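Local structure of mitogen activated protein kinase, putative (Leishmania donovani, 4QNY) at residues D81-E93 / D99-D111. The protein is a putative mitogen-activated protein kinase that probably transfers the gamma-phosphate of ATP to protein substrates and here holds an ATP analogue with magnesium. Sequence-based numbering, arbitrary orientation. Where two conformers were deposited one is given.
Sequences DNIIGLRNILTPE and DHFYIVMDIMETD. With ANP (phosphoaminophosphonic acid-adenylate ester), chain D.
Strands 86-90 and 101-106 run antiparallel, 165° between their directions, with Leu90 and Tyr102 joined by two backbone bonds and a classic beta bulge where Arg87 and Asn88 both face Val104. Both bulge amides reach Val104 O from the same face of its carbonyl plane, Arg87 N at 2.7 Å and Asn88 N at 3.2 Å. The Val104 side chain packs against both bulge residues: with CG1 anti to the backbone N (chi1 177°), that methyl lies 3.7 Å from Arg87 CB, while CG2 turns to Asn88 CB and Leu90 CG. On the other face, the Leu86 and Ile103 side chains cross at about a right angle, Leu86 CD1 3.8 Å from Ile103 CG2, and helix 62-77 packs against both. Farther along, Pro92 packs CG and CD against His100 O, and its CG comes near the His100 ring; in the plane of that ring, Asp99 OD2 accepts a nearly straight bond from ND1.

Past a weak bond from Asp106 N to Gly85 O the chains separate. A water bridges Gly85 N and Asp106 OD2, its bond to the amide weak, and Ile84 swings CD1 to 3.3 Å from Asp106 O and against Met108 CG. Asp106 O also accepts a hydrogen bond from adenine N6 of the ATP analogue, 2.6 Å, and Met108 N donates to N1 at 3.1 Å. Beyond them Asp111, at a helix N-cap, takes a hydrogen bond from ribose O2' on OD2, modelled so short that its exact length is doubtful. This is the beta4-beta5 hairpin of the protein kinase N-lobe running into the hinge, with Met105 in the gatekeeper position and its CE beside adenine N7.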
ATOM      1  N   ASP A  81       6.685  12.549   7.365  1.00 27.24           N
ATOM      2  CA  ASP A  81       5.419  12.624   8.083  1.00 37.41           C
ATOM      3  C   ASP A  81       4.293  11.848   7.396  1.00 26.07           C
ATOM      4  O   ASP A  81       3.319  11.468   8.043  1.00 25.71           O
ATOM      5  CB  ASP A  81       5.001  14.084   8.269  1.00 46.90           C
ATOM      6  CG  ASP A  81       5.951  14.854   9.165  1.00 46.53           C
ATOM      7  OD1 ASP A  81       6.124  14.450  10.335  1.00 50.31           O
ATOM      8  OD2 ASP A  81       6.526  15.861   8.702  1.00 49.32           O
ATOM      9  N   ASN A  82       4.427  11.612   6.095  1.00 25.70           N
ATOM     10  CA  ASN A  82       3.394  10.890   5.354  1.00 28.23           C
ATOM     11  C   ASN A  82       3.765   9.434   5.092  1.00 29.68           C
ATOM     12  O   ASN A  82       3.119   8.749   4.298  1.00 27.49           O
ATOM     13  CB  ASN A  82       3.092  11.602   4.034  1.00 25.44           C
ATOM     14  CG  ASN A  82       2.430  12.954   4.240  1.00 29.56           C
ATOM     15  OD1 ASN A  82       2.822  13.950   3.636  1.00 34.48           O
ATOM     16  ND2 ASN A  82       1.418  12.991   5.101  1.00 26.74           N
ATOM     17  N   ILE A  83       4.812   8.969   5.765  1.00 28.25           N
ATOM     18  CA  ILE A  83       5.201   7.564   5.727  1.00 22.45           C
ATOM     19  C   ILE A  83       5.348   7.066   7.160  1.00 22.89           C
ATOM     20  O   ILE A  83       6.049   7.683   7.961  1.00 24.81           O
ATOM     21  CB  ILE A  83       6.518   7.347   4.955  1.00 25.62           C
ATOM     22  CG1 ILE A  83       6.393   7.872   3.522  1.00 23.19           C
ATOM     23  CG2 ILE A  83       6.901   5.874   4.950  1.00 21.94           C
ATOM     24  CD1 ILE A  83       7.686   7.824   2.736  1.00 23.10           C
ATOM     25  N   ILE A  84       4.680   5.961   7.482  1.00 21.46           N
ATOM     26  CA  ILE A  84       4.656   5.458   8.853  1.00 21.31           C
ATOM     27  C   ILE A  84       6.075   5.181   9.360  1.00 30.34           C
ATOM     28  O   ILE A  84       6.898   4.572   8.672  1.00 21.06           O
ATOM     29  CB  ILE A  84       3.773   4.187   8.978  1.00 22.37           C
ATOM     30  CG1 ILE A  84       3.531   3.845  10.450  1.00 25.72           C
ATOM     31  CG2 ILE A  84       4.364   3.010   8.209  1.00 19.93           C
ATOM     32  CD1 ILE A  84       2.648   4.846  11.167  1.00 21.29           C
ATOM     33  N   GLY A  85       6.361   5.674  10.561  1.00 30.45           N
ATOM     34  CA  GLY A  85       7.708   5.632  11.102  1.00 37.43           C
ATOM     35  C   GLY A  85       8.036   4.360  11.855  1.00 35.60           C
ATOM     36  O   GLY A  85       7.146   3.619  12.273  1.00 26.99           O
ATOM     37  N   LEU A  86       9.329   4.113  12.029  1.00 32.65           N
ATOM     38  CA  LEU A  86       9.802   2.940  12.752  1.00 28.13           C
ATOM     39  C   LEU A  86      10.367   3.345  14.110  1.00 24.23           C
ATOM     40  O   LEU A  86      11.267   4.181  14.188  1.00 23.49           O
ATOM     41  CB  LEU A  86      10.863   2.201  11.934  1.00 29.34           C
ATOM     42  CG  LEU A  86      11.322   0.842  12.463  1.00 29.31           C
ATOM     43  CD1 LEU A  86      10.188  -0.167  12.389  1.00 27.39           C
ATOM     44  CD2 LEU A  86      12.537   0.350  11.693  1.00 34.74           C
ATOM     45  N   ARG A  87       9.838   2.753  15.177  1.00 30.91           N
ATOM     46  CA  ARG A  87      10.288   3.088  16.524  1.00 34.78           C
ATOM     47  C   ARG A  87      11.246   2.048  17.098  1.00 30.79           C
ATOM     48  O   ARG A  87      12.178   2.397  17.823  1.00 38.08           O
ATOM     49  CB  ARG A  87       9.093   3.264  17.465  1.00 40.16           C
ATOM     50  CG  ARG A  87       8.790   4.717  17.808  1.00 51.08           C
ATOM     51  CD  ARG A  87       8.280   4.860  19.235  1.00 51.45           C
ATOM     52  NE  ARG A  87       8.203   6.256  19.655  1.00 56.31           N
ATOM     53  CZ  ARG A  87       7.977   6.650  20.904  1.00 63.16           C
ATOM     54  NH1 ARG A  87       7.807   5.752  21.864  1.00 55.11           N
ATOM     55  NH2 ARG A  87       7.924   7.943  21.196  1.00 71.44           N
ATOM     56  N   ASN A  88      11.022   0.776  16.777  1.00 25.52           N
ATOM     57  CA  ASN A  88      11.852  -0.295  17.325  1.00 22.47           C
ATOM     58  C   ASN A  88      11.725  -1.617  16.571  1.00 28.15           C
ATOM     59  O   ASN A  88      10.759  -1.842  15.843  1.00 20.90           O
ATOM     60  CB  ASN A  88      11.505  -0.516  18.801  1.00 34.85           C
ATOM     61  CG  ASN A  88      12.695  -0.982  19.618  1.00 32.90           C
ATOM     62  OD1 ASN A  88      13.620  -1.602  19.093  1.00 36.09           O
ATOM     63  ND2 ASN A  88      12.676  -0.685  20.912  1.00 27.43           N
ATOM     64  N   ILE A  89      12.720  -2.484  16.753  1.00 27.06           N
ATOM     65  CA  ILE A  89      12.694  -3.840  16.210  1.00 27.96           C
ATOM     66  C   ILE A  89      13.032  -4.846  17.309  1.00 37.85           C
ATOM     67  O   ILE A  89      14.187  -4.973  17.712  1.00 34.98           O
ATOM     68  CB  ILE A  89      13.688  -4.015  15.042  1.00 26.60           C
ATOM     69  CG1 ILE A  89      13.424  -2.986  13.940  1.00 24.50           C
ATOM     70  CG2 ILE A  89      13.605  -5.429  14.481  1.00 20.77           C
ATOM     71  CD1 ILE A  89      12.114  -3.191  13.214  1.00 38.02           C
ATOM     72  N   LEU A  90      12.019  -5.560  17.789  0.57 35.75           N
ATOM     73  CA  LEU A  90      12.202  -6.512  18.880  0.57 34.84           C
ATOM     74  C   LEU A  90      12.477  -7.920  18.362  0.57 36.14           C
ATOM     75  O   LEU A  90      11.623  -8.535  17.727  0.57 34.95           O
ATOM     76  CB  LEU A  90      10.972  -6.524  19.789  0.57 30.86           C
ATOM     77  CG  LEU A  90      10.535  -5.171  20.350  0.57 25.99           C
ATOM     78  CD1 LEU A  90       9.336  -5.338  21.271  0.57 25.39           C
ATOM     79  CD2 LEU A  90      11.684  -4.488  21.075  0.57 22.76           C
ATOM     80  N   THR A  91      13.672  -8.425  18.648  1.00 37.42           N
ATOM     81  CA  THR A  91      14.081  -9.753  18.207  1.00 31.31           C
ATOM     82  C   THR A  91      14.579 -10.597  19.379  1.00 31.32           C
ATOM     83  O   THR A  91      15.169 -10.067  20.317  1.00 32.49           O
ATOM     84  CB  THR A  91      15.185  -9.662  17.145  1.00 30.22           C
ATOM     85  OG1 THR A  91      16.235  -8.823  17.637  1.00 38.11           O
ATOM     86  CG2 THR A  91      14.641  -9.071  15.851  1.00 24.29           C
ATOM     87  N   PRO A  92      14.334 -11.917  19.330  1.00 36.01           N
ATOM     88  CA  PRO A  92      14.822 -12.831  20.371  1.00 38.97           C
ATOM     89  C   PRO A  92      16.346 -12.917  20.393  1.00 38.17           C
ATOM     90  O   PRO A  92      16.969 -13.034  19.337  1.00 40.20           O
ATOM     91  CB  PRO A  92      14.207 -14.179  19.976  1.00 36.60           C
ATOM     92  CG  PRO A  92      13.058 -13.835  19.086  1.00 44.75           C
ATOM     93  CD  PRO A  92      13.487 -12.610  18.347  1.00 43.76           C
ATOM     94  N   GLU A  93      16.933 -12.865  21.584  1.00 33.31           N
ATOM     95  CA  GLU A  93      18.383 -12.915  21.729  1.00 44.82           C
ATOM     96  C   GLU A  93      18.944 -14.279  21.338  1.00 56.46           C
ATOM     97  O   GLU A  93      20.065 -14.380  20.840  1.00 58.19           O
ATOM     98  CB  GLU A  93      18.788 -12.573  23.164  1.00 47.76           C
ATOM     99  N   ASP A  99      11.796 -17.561  16.153  1.00 23.43           N
ATOM    100  CA  ASP A  99      10.766 -18.036  15.243  1.00 23.40           C
ATOM    101  C   ASP A  99       9.683 -16.972  15.103  1.00 24.14           C
ATOM    102  O   ASP A  99       8.609 -17.225  14.561  1.00 28.55           O
ATOM    103  CB  ASP A  99      10.172 -19.358  15.732  1.00 27.91           C
ATOM    104  CG  ASP A  99       9.485 -19.230  17.078  1.00 24.39           C
ATOM    105  OD1 ASP A  99       8.689 -20.126  17.426  1.00 39.85           O
ATOM    106  OD2 ASP A  99       9.740 -18.235  17.790  1.00 37.77           O
ATOM    107  N   HIS A 100       9.989 -15.778  15.603  1.00 27.12           N
ATOM    108  CA  HIS A 100       9.069 -14.647  15.577  1.00 28.30           C
ATOM    109  C   HIS A 100       9.803 -13.372  15.976  1.00 21.01           C
ATOM    110  O   HIS A 100      10.867 -13.434  16.589  1.00 21.37           O
ATOM    111  CB  HIS A 100       7.892 -14.878  16.524  1.00 21.60           C
ATOM    112  CG  HIS A 100       8.234 -14.660  17.964  1.00 27.69           C
ATOM    113  ND1 HIS A 100       8.906 -15.595  18.721  1.00 25.47           N
ATOM    114  CD2 HIS A 100       8.010 -13.605  18.783  1.00 27.60           C
ATOM    115  CE1 HIS A 100       9.075 -15.129  19.946  1.00 27.41           C
ATOM    116  NE2 HIS A 100       8.542 -13.922  20.009  1.00 25.02           N
ATOM    117  N   PHE A 101       9.229 -12.221  15.637  1.00 23.31           N
ATOM    118  CA  PHE A 101       9.757 -10.940  16.100  1.00 25.33           C
ATOM    119  C   PHE A 101       8.728  -9.830  15.899  1.00 24.52           C
ATOM    120  O   PHE A 101       7.749 -10.004  15.171  1.00 19.62           O
ATOM    121  CB  PHE A 101      11.072 -10.598  15.388  1.00 26.69           C
ATOM    122  CG  PHE A 101      10.900 -10.076  13.993  1.00 31.52           C
ATOM    123  CD1 PHE A 101      10.724 -10.943  12.930  1.00 37.34           C
ATOM    124  CD2 PHE A 101      10.943  -8.714  13.740  1.00 26.39           C
ATOM    125  CE1 PHE A 101      10.576 -10.465  11.644  1.00 32.90           C
ATOM    126  CE2 PHE A 101      10.795  -8.230  12.459  1.00 22.80           C
ATOM    127  CZ  PHE A 101      10.612  -9.107  11.408  1.00 27.36           C
ATOM    128  N   TYR A 102       8.953  -8.694  16.552  1.00 31.84           N
ATOM    129  CA  TYR A 102       7.988  -7.599  16.543  1.00 31.37           C
ATOM    130  C   TYR A 102       8.502  -6.344  15.845  1.00 26.46           C
ATOM    131  O   TYR A 102       9.655  -5.946  16.018  1.00 33.40           O
ATOM    132  CB  TYR A 102       7.576  -7.247  17.974  1.00 20.10           C
ATOM    133  CG  TYR A 102       6.576  -8.205  18.577  1.00 29.66           C
ATOM    134  CD1 TYR A 102       5.214  -7.947  18.512  1.00 26.29           C
ATOM    135  CD2 TYR A 102       6.993  -9.370  19.209  1.00 20.66           C
ATOM    136  CE1 TYR A 102       4.295  -8.819  19.061  1.00 25.88           C
ATOM    137  CE2 TYR A 102       6.080 -10.248  19.762  1.00 20.98           C
ATOM    138  CZ  TYR A 102       4.732  -9.967  19.684  1.00 25.06           C
ATOM    139  OH  TYR A 102       3.818 -10.837  20.230  1.00 22.91           O
ATOM    140  N   ILE A 103       7.628  -5.727  15.059  1.00 26.49           N
ATOM    141  CA  ILE A 103       7.912  -4.442  14.435  1.00 25.55           C
ATOM    142  C   ILE A 103       7.153  -3.344  15.168  1.00 19.84           C
ATOM    143  O   ILE A 103       5.925  -3.381  15.252  1.00 24.54           O
ATOM    144  CB  ILE A 103       7.520  -4.431  12.947  1.00 21.10           C
ATOM    145  CG1 ILE A 103       8.271  -5.527  12.189  1.00 21.35           C
ATOM    146  CG2 ILE A 103       7.790  -3.066  12.334  1.00 21.86           C
ATOM    147  CD1 ILE A 103       7.755  -5.758  10.787  1.00 18.48           C
ATOM    148  N   VAL A 104       7.885  -2.372  15.702  1.00 19.96           N
ATOM    149  CA  VAL A 104       7.276  -1.302  16.483  1.00 20.43           C
ATOM    150  C   VAL A 104       7.208   0.001  15.693  1.00 26.92           C
ATOM    151  O   VAL A 104       8.235   0.568  15.321  1.00 24.07           O
ATOM    152  CB  VAL A 104       8.045  -1.063  17.794  1.00 30.00           C
ATOM    153  CG1 VAL A 104       7.443   0.101  18.558  1.00 21.84           C
ATOM    154  CG2 VAL A 104       8.042  -2.325  18.643  1.00 21.12           C
ATOM    155  N   MET A 105       5.989   0.472  15.446  1.00 28.96           N
ATOM    156  CA  MET A 105       5.770   1.674  14.649  1.00 29.46           C
ATOM    157  C   MET A 105       4.945   2.714  15.399  1.00 31.09           C
ATOM    158  O   MET A 105       4.336   2.411  16.426  1.00 33.09           O
ATOM    159  CB  MET A 105       5.064   1.320  13.338  1.00 25.88           C
ATOM    160  CG  MET A 105       5.684   0.161  12.581  1.00 33.89           C
ATOM    161  SD  MET A 105       4.511  -0.580  11.431  1.00 38.36           S
ATOM    162  CE  MET A 105       3.287  -1.227  12.569  1.00 61.04           C
ATOM    163  N   ASP A 106       4.928   3.938  14.879  1.00 21.91           N
ATOM    164  CA  ASP A 106       4.043   4.976  15.396  1.00 22.66           C
ATOM    165  C   ASP A 106       2.590   4.550  15.217  1.00 22.28           C
ATOM    166  O   ASP A 106       2.268   3.790  14.305  1.00 21.55           O
ATOM    167  CB  ASP A 106       4.293   6.311  14.692  1.00 29.81           C
ATOM    168  CG  ASP A 106       5.635   6.918  15.048  1.00 36.37           C
ATOM    169  OD1 ASP A 106       6.001   6.896  16.242  1.00 38.51           O
ATOM    170  OD2 ASP A 106       6.322   7.421  14.134  1.00 38.86           O
ATOM    171  N   ILE A 107       1.715   5.039  16.087  1.00 25.47           N
ATOM    172  CA  ILE A 107       0.313   4.644  16.042  1.00 32.11           C
ATOM    173  C   ILE A 107      -0.527   5.643  15.242  1.00 35.19           C
ATOM    174  O   ILE A 107      -0.328   6.856  15.326  1.00 32.06           O
ATOM    175  CB  ILE A 107      -0.271   4.483  17.472  1.00 26.03           C
ATOM    176  CG1 ILE A 107      -1.687   3.905  17.422  1.00 25.64           C
ATOM    177  CG2 ILE A 107      -0.240   5.804  18.231  1.00 27.43           C
ATOM    178  CD1 ILE A 107      -1.751   2.504  16.862  1.00 39.48           C
ATOM    179  N   MET A 108      -1.445   5.115  14.440  1.00 33.55           N
ATOM    180  CA  MET A 108      -2.421   5.935  13.739  1.00 32.76           C
ATOM    181  C   MET A 108      -3.820   5.487  14.148  1.00 30.90           C
ATOM    182  O   MET A 108      -4.016   4.342  14.555  1.00 26.33           O
ATOM    183  CB  MET A 108      -2.232   5.841  12.224  1.00 34.57           C
ATOM    184  CG  MET A 108      -0.911   6.420  11.728  1.00 21.54           C
ATOM    185  SD  MET A 108      -0.823   8.218  11.875  1.00 30.01           S
ATOM    186  CE  MET A 108      -1.977   8.716  10.596  1.00 21.16           C
ATOM    187  N   GLU A 109      -4.787   6.391  14.044  1.00 29.00           N
ATOM    188  CA  GLU A 109      -6.133   6.134  14.550  1.00 36.16           C
ATOM    189  C   GLU A 109      -6.853   5.017  13.792  1.00 31.17           C
ATOM    190  O   GLU A 109      -7.482   4.155  14.404  1.00 36.25           O
ATOM    191  CB  GLU A 109      -6.960   7.421  14.507  1.00 36.90           C
ATOM    192  CG  GLU A 109      -6.438   8.509  15.437  1.00 56.11           C
ATOM    193  CD  GLU A 109      -7.234   9.796  15.351  1.00 68.02           C
ATOM    194  OE1 GLU A 109      -8.369   9.762  14.830  1.00 66.90           O
ATOM    195  OE2 GLU A 109      -6.725  10.842  15.805  1.00 74.72           O
ATOM    196  N   THR A 110      -6.753   5.030  12.466  1.00 26.09           N
ATOM    197  CA  THR A 110      -7.420   4.030  11.635  1.00 21.07           C
ATOM    198  C   THR A 110      -6.836   4.032  10.224  1.00 23.84           C
ATOM    199  O   THR A 110      -5.791   4.635   9.986  1.00 28.76           O
ATOM    200  CB  THR A 110      -8.941   4.281  11.562  1.00 32.78           C
ATOM    201  OG1 THR A 110      -9.556   3.284  10.739  1.00 37.32           O
ATOM    202  CG2 THR A 110      -9.233   5.661  10.990  1.00 36.26           C
ATOM    203  N   ASP A 111      -7.496   3.355   9.290  1.00 19.47           N
ATOM    204  CA  ASP A 111      -7.084   3.449   7.893  1.00 28.19           C
ATOM    205  C   ASP A 111      -8.289   3.677   6.977  1.00 22.49           C
ATOM    206  O   ASP A 111      -9.435   3.668   7.428  1.00 18.90           O
ATOM    207  CB  ASP A 111      -6.295   2.201   7.467  1.00 28.69           C
ATOM    208  CG  ASP A 111      -7.106   0.923   7.557  1.00 31.41           C
ATOM    209  OD1 ASP A 111      -8.192   0.854   6.953  1.00 30.95           O
ATOM    210  OD2 ASP A 111      -6.664  -0.026   8.233  1.00 39.45           O
TER
HETATM  211  PG  ANP D 402       2.383  -7.607   5.513  1.00113.16           P
HETATM  212  O1G ANP D 402       2.337  -8.142   6.910  1.00112.11           O
HETATM  213  O2G ANP D 402       3.615  -6.633   5.376  1.00 39.62           O
HETATM  214  O3G ANP D 402       2.570  -8.809   4.500  1.00 61.08           O
HETATM  215  PB  ANP D 402      -0.144  -6.670   6.393  1.00 24.36           P
HETATM  216  O1B ANP D 402      -0.360  -8.017   7.003  1.00 41.58           O
HETATM  217  O2B ANP D 402      -1.502  -6.157   5.832  1.00 13.73           O
HETATM  218  N3B ANP D 402       0.959  -6.768   5.127  1.00 33.02           N
HETATM  219  PA  ANP D 402      -0.036  -4.159   7.560  1.00 22.80           P
HETATM  220  O1A ANP D 402      -0.746  -3.719   6.337  1.00 20.43           O
HETATM  221  O2A ANP D 402       1.247  -3.368   7.826  1.00 21.54           O
HETATM  222  O3A ANP D 402       0.397  -5.695   7.488  1.00 30.52           O
HETATM  223  O5' ANP D 402      -1.041  -4.033   8.778  1.00 25.62           O
HETATM  224  C5' ANP D 402      -2.379  -4.572   8.725  1.00 26.91           C
HETATM  225  C4' ANP D 402      -3.338  -3.567   9.315  1.00 21.07           C
HETATM  226  O4' ANP D 402      -2.871  -3.147  10.614  1.00 22.84           O
HETATM  227  C3' ANP D 402      -3.499  -2.273   8.530  1.00 20.08           C
HETATM  228  O3' ANP D 402      -4.445  -2.426   7.479  1.00 25.61           O
HETATM  229  C2' ANP D 402      -3.989  -1.302   9.606  1.00 25.53           C
HETATM  230  O2' ANP D 402      -5.398  -1.390   9.791  1.00 21.23           O
HETATM  231  C1' ANP D 402      -3.252  -1.804  10.854  1.00 28.79           C
HETATM  232  N9  ANP D 402      -2.054  -1.036  11.176  1.00 26.50           N
HETATM  233  C8  ANP D 402      -0.788  -1.243  10.704  1.00 18.58           C
HETATM  234  N7  ANP D 402       0.106  -0.393  11.160  1.00 16.66           N
HETATM  235  C5  ANP D 402      -0.637   0.431  11.991  1.00 11.82           C
HETATM  236  C6  ANP D 402      -0.277   1.543  12.784  1.00 15.93           C
HETATM  237  N6  ANP D 402       0.964   2.028  12.867  1.00 21.42           N
HETATM  238  N1  ANP D 402      -1.256   2.145  13.498  1.00 18.56           N
HETATM  239  C2  ANP D 402      -2.500   1.665  13.417  1.00 15.93           C
HETATM  240  N3  ANP D 402      -2.954   0.628  12.708  1.00 21.21           N
HETATM  241  C4  ANP D 402      -1.966   0.053  12.014  1.00 21.29           C
HETATM  242  O   HOH W   1       5.515   8.453  11.418  1.00 17.98           O